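Lipase (Acinetobacter baumannii, PDB 4OPM) probably hydrolyses ester bonds of lipids, as a putative lipase of the alpha/beta hydrolase fold. Local coordinates at residues A[150-154]-A[155-159]; A[161-164]-A[165-168]. One frame throughout, in Å; residues are numbered along the deposited sequence. Where two conformers were deposited one is given.

Interaction 1 (A[150-154]-A[155-159]); sequences RSANT and IYLKD
Thr154 O is gripped by two backbone N-H groups of the turn that follows it. Lys158 N makes the sound bond, 3.1 Å from Thr154 O and nearly straight at 162°, the i to i+4 link that starts an alpha-helix; Leu157 N adds a weak, bent second bond to the same oxygen. The hydroxyl of Thr154 works beside it. A chi1 of 70° tucks OG1 in over the first turn, flanked by both backbone branches, where Leu157 N reaches it in a weak capping bond of 3.3 Å. Thr154 is thus the N-cap of the short helix 155-158, which leads out of the loop after strand 137-143 in this alpha/beta hydrolase fold. A residue with a short hydroxyl side chain suits the place: OG1 accepts from Leu157 N and donates to Ile247 O, tying the helix start to a neighbouring loop.

Apolar contact closes the same corner. Ala152 CB meets Leu157 CB at 3.7 Å, with Leu157 CD1 also against it. The small methyl of Ala152 lets the leucine lie against segment 150-154, which Asn249 holds through bonds to Asn153 N and Ser151 O. Leu157 CG is also in van der Waals contact with the hydroxyl, 3.5 Å from Thr154 OG1. Lys158, its side chain almost straight, runs back beside Asn153 and passes its CG 3.4 Å from Thr154 O. At the exposed end its ammonium NZ makes a weak bond of 3.5 Å to Asn153 OD1, joining two polar groups on the protein surface.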
loop_
_atom_site.group_PDB
_atom_site.type_symbol
_atom_site.label_atom_id
_atom_site.label_comp_id
_atom_site.label_asym_id
_atom_site.label_seq_id
_atom_site.Cartn_x
_atom_site.Cartn_y
_atom_site.Cartn_z
ATOM N N ARG A 150 -3.622 -8.829 18.665
ATOM C CA ARG A 150 -3.866 -9.921 19.608
ATOM C C ARG A 150 -4.460 -11.119 18.878
ATOM O O ARG A 150 -4.221 -12.255 19.284
ATOM C CB ARG A 150 -4.820 -9.485 20.731
ATOM C CG ARG A 150 -4.216 -8.461 21.665
ATOM C CD ARG A 150 -5.090 -8.189 22.875
ATOM N NE ARG A 150 -4.944 -6.801 23.311
ATOM C CZ ARG A 150 -3.945 -6.341 24.064
ATOM N NH1 ARG A 150 -2.991 -7.160 24.493
ATOM N NH2 ARG A 150 -3.892 -5.056 24.389
ATOM N N SER A 151 -5.228 -10.865 17.794
ATOM C CA SER A 151 -5.924 -11.913 17.035
ATOM C C SER A 151 -5.045 -12.501 15.911
ATOM O O SER A 151 -5.525 -13.341 15.140
ATOM C CB SER A 151 -7.252 -11.392 16.486
ATOM O OG SER A 151 -7.062 -10.391 15.502
ATOM N N ALA A 152 -3.739 -12.095 15.867
ATOM C CA ALA A 152 -2.756 -12.580 14.895
ATOM C C ALA A 152 -2.700 -14.102 14.922
ATOM O O ALA A 152 -2.586 -14.701 16.003
ATOM C CB ALA A 152 -1.386 -12.005 15.213
ATOM N N ASN A 153 -2.821 -14.729 13.748
ATOM C CA ASN A 153 -2.824 -16.189 13.676
ATOM C C ASN A 153 -2.180 -16.687 12.372
ATOM O O ASN A 153 -2.649 -17.651 11.765
ATOM C CB ASN A 153 -4.258 -16.742 13.855
ATOM C CG ASN A 153 -4.331 -18.213 14.190
ATOM O OD1 ASN A 153 -3.409 -18.801 14.775
ATOM N ND2 ASN A 153 -5.428 -18.843 13.793
ATOM N N THR A 154 -1.121 -15.999 11.916
ATOM C CA THR A 154 -0.333 -16.458 10.778
ATOM C C THR A 154 1.107 -16.551 11.239
ATOM O O THR A 154 1.479 -15.868 12.197
ATOM C CB THR A 154 -0.448 -15.559 9.541
ATOM O OG1 THR A 154 0.218 -14.323 9.802
ATOM C CG2 THR A 154 -1.877 -15.366 9.052
ATOM N N ILE A 155 1.922 -17.345 10.536
ATOM C CA ILE A 155 3.334 -17.516 10.866
ATOM C C ILE A 155 4.099 -16.177 10.676
ATOM O O ILE A 155 5.038 -15.908 11.427
ATOM C CB ILE A 155 3.944 -18.696 10.044
ATOM C CG1 ILE A 155 5.234 -19.238 10.668
ATOM C CG2 ILE A 155 4.113 -18.379 8.544
ATOM C CD1 ILE A 155 5.067 -20.081 11.976
ATOM N N TYR A 156 3.681 -15.327 9.705
ATOM C CA TYR A 156 4.345 -14.046 9.426
ATOM C C TYR A 156 4.144 -13.036 10.549
ATOM O O TYR A 156 5.059 -12.263 10.832
ATOM C CB TYR A 156 3.863 -13.462 8.084
ATOM C CG TYR A 156 3.924 -14.488 6.975
ATOM C CD1 TYR A 156 5.144 -14.877 6.428
ATOM C CD2 TYR A 156 2.776 -15.140 6.538
ATOM C CE1 TYR A 156 5.217 -15.868 5.450
ATOM C CE2 TYR A 156 2.834 -16.127 5.553
ATOM C CZ TYR A 156 4.059 -16.484 5.009
ATOM O OH TYR A 156 4.161 -17.466 4.055
ATOM N N LEU A 157 2.958 -13.032 11.178
ATOM C CA LEU A 157 2.666 -12.106 12.277
ATOM C C LEU A 157 3.276 -12.612 13.592
ATOM O O LEU A 157 3.776 -11.809 14.386
ATOM C CB LEU A 157 1.141 -11.892 12.447
ATOM C CG LEU A 157 0.384 -11.174 11.311
ATOM C CD1 LEU A 157 -1.124 -11.259 11.538
ATOM C CD2 LEU A 157 0.812 -9.698 11.192
ATOM N N LYS A 158 3.203 -13.937 13.831
ATOM C CA LYS A 158 3.712 -14.564 15.058
ATOM C C LYS A 158 5.241 -14.497 15.119
ATOM O O LYS A 158 5.808 -14.267 16.198
ATOM C CB LYS A 158 3.216 -16.007 15.189
ATOM C CG LYS A 158 1.734 -16.105 15.548
ATOM C CD LYS A 158 1.301 -17.551 15.733
ATOM C CE LYS A 158 -0.136 -17.661 16.176
ATOM N NZ LYS A 158 -0.474 -19.047 16.593
ATOM N N ASP A 159 5.900 -14.663 13.969
ATOM C CA ASP A 159 7.350 -14.566 13.866
ATOM C C ASP A 159 7.707 -13.907 12.527
ATOM O O ASP A 159 7.843 -14.612 11.518
ATOM C CB ASP A 159 8.046 -15.933 14.050
ATOM C CG ASP A 159 9.569 -15.867 14.031
ATOM O OD1 ASP A 159 10.120 -14.753 13.858
ATOM O OD2 ASP A 159 10.208 -16.929 14.160
#

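Interaction 2 (A[161-164]-A[165-168]); sequences TYLK and QLLV
A 3-10 helical turn, in the connection between helices 155-158 and 173-181, carries this contact, and its i to i+3 bonds set which side chains meet. Gln165 N donates to Tyr162 O at 3.0 Å, and one residue on Leu166 N donates to Leu163 O at 3.1 Å. Leu167 N to Lys164 O is a weaker repeat at 3.3 Å, where the 3-10 turn gives way to loop.

The same spacing of three sets Gln165 next to Tyr162. A chi1 of -61° and a nearly straight chain carry its amide along the ring, at 77° to it: OE1 lies at the ring edge, in plane, while NE2 comes obliquely to within 3.6 Å of Tyr162 CD2. Glutamine suits this flank, since its methylenes CB and CG pass Tyr162 O and bring the amide beside the ring, on a surface where a polar end can meet solvent. In the alpha/beta hydrolase fold this region follows strand 137-143, and the 3-10 turn sets its other flanks against neighbouring helices. Leu163 CD2 and Leu166 CD1 touch at 4.1 Å, and Leu166 also packs on Leu177. In one of its two modelled conformers Leu167 turns CD1 back toward Leu163 O and touches Val211 of helix 190-220, a doubtful detail. Lys164 sends NZ to Asp212 and Gln208 on that helix, joining it by a salt bridge and a hydrogen bond.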
loop_
_atom_site.group_PDB
_atom_site.type_symbol
_atom_site.label_atom_id
_atom_site.label_comp_id
_atom_site.label_asym_id
_atom_site.label_seq_id
_atom_site.Cartn_x
_atom_site.Cartn_y
_atom_site.Cartn_z
ATOM N N THR A 161 10.318 -13.192 11.167
ATOM C CA THR A 161 11.511 -13.687 10.469
ATOM C C THR A 161 11.036 -14.486 9.228
ATOM O O THR A 161 11.756 -14.577 8.234
ATOM C CB THR A 161 12.412 -14.505 11.407
ATOM O OG1 THR A 161 12.565 -13.808 12.650
ATOM C CG2 THR A 161 13.786 -14.775 10.806
ATOM N N TYR A 162 9.792 -15.028 9.285
ATOM C CA TYR A 162 9.201 -15.779 8.177
ATOM C C TYR A 162 8.902 -14.873 6.963
ATOM O O TYR A 162 8.753 -15.394 5.854
ATOM C CB TYR A 162 7.955 -16.534 8.621
ATOM C CG TYR A 162 8.290 -17.834 9.310
ATOM C CD1 TYR A 162 8.507 -17.881 10.683
ATOM C CD2 TYR A 162 8.409 -19.017 8.586
ATOM C CE1 TYR A 162 8.821 -19.079 11.323
ATOM C CE2 TYR A 162 8.727 -20.220 9.216
ATOM C CZ TYR A 162 8.921 -20.247 10.586
ATOM O OH TYR A 162 9.221 -21.437 11.204
ATOM N N LEU A 163 8.887 -13.524 7.151
ATOM C CA LEU A 163 8.746 -12.576 6.038
ATOM C C LEU A 163 9.930 -12.724 5.055
ATOM O O LEU A 163 9.788 -12.393 3.880
ATOM C CB LEU A 163 8.641 -11.115 6.525
ATOM C CG LEU A 163 7.354 -10.704 7.259
ATOM C CD1 LEU A 163 7.470 -9.292 7.791
ATOM C CD2 LEU A 163 6.110 -10.834 6.362
ATOM N N LYS A 164 11.074 -13.272 5.523
ATOM C CA LYS A 164 12.235 -13.507 4.655
ATOM C C LYS A 164 11.926 -14.539 3.554
ATOM O O LYS A 164 12.542 -14.480 2.491
ATOM C CB LYS A 164 13.455 -13.956 5.470
ATOM C CG LYS A 164 14.022 -12.834 6.323
ATOM C CD LYS A 164 15.136 -13.345 7.224
ATOM C CE LYS A 164 15.687 -12.258 8.107
ATOM N NZ LYS A 164 16.605 -11.360 7.357
ATOM N N GLN A 165 10.968 -15.474 3.806
ATOM C CA GLN A 165 10.560 -16.501 2.825
ATOM C C GLN A 165 9.787 -15.890 1.654
ATOM O O GLN A 165 9.625 -16.537 0.614
ATOM C CB GLN A 165 9.693 -17.581 3.494
ATOM C CG GLN A 165 10.408 -18.342 4.625
ATOM C CD GLN A 165 9.625 -19.515 5.155
ATOM O OE1 GLN A 165 8.411 -19.644 4.963
ATOM N NE2 GLN A 165 10.306 -20.380 5.881
ATOM N N LEU A 166 9.290 -14.655 1.835
ATOM C CA LEU A 166 8.499 -13.939 0.835
ATOM C C LEU A 166 9.356 -13.000 -0.034
ATOM O O LEU A 166 8.827 -12.371 -0.962
ATOM C CB LEU A 166 7.372 -13.150 1.534
ATOM C CG LEU A 166 6.374 -13.973 2.371
ATOM C CD1 LEU A 166 5.330 -13.079 2.992
ATOM C CD2 LEU A 166 5.723 -15.082 1.550
ATOM N N LEU A 167 10.666 -12.914 0.262
ATOM C CA LEU A 167 11.621 -12.090 -0.488
ATOM C C LEU A 167 11.837 -12.644 -1.889
ATOM O O LEU A 167 12.013 -13.856 -2.042
ATOM C CB LEU A 167 12.964 -12.057 0.252
ATOM C CG LEU A 167 13.254 -10.876 1.161
ATOM C CD1 LEU A 167 12.148 -10.624 2.179
ATOM C CD2 LEU A 167 14.567 -11.074 1.861
ATOM N N VAL A 168 11.841 -11.775 -2.905
ATOM C CA VAL A 168 12.087 -12.182 -4.293
ATOM C C VAL A 168 13.561 -11.861 -4.595
ATOM O O VAL A 168 13.888 -10.686 -4.822
ATOM C CB VAL A 168 11.104 -11.517 -5.296
ATOM C CG1 VAL A 168 11.404 -11.957 -6.731
ATOM C CG2 VAL A 168 9.644 -11.826 -4.932
#

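How the interactions relate
Both interactions are local surface contacts on one side of the molecule, and they follow one another along the chain with centres about 14 Å apart. Interaction 1 caps the start of an alpha-helical turn, with a hydroxyl assisting the backbone; interaction 2 is a 3-10 turn whose hydrogen bonds between the two segments are all backbone ones. Tyr156 joins the two: its CE1 lies 3.7 Å from Leu166 CD1, and its CB 3.9 Å from Leu163 CD2. Segment 150-154 is fastened to Ile247 and Asn249, to Asp224 of helix 223-231 through Arg150, and to Glu255 of helix 251-259 through Arg150 N and Ser151 OG; residues 161-168 lean on helices 173-181 and 190-220.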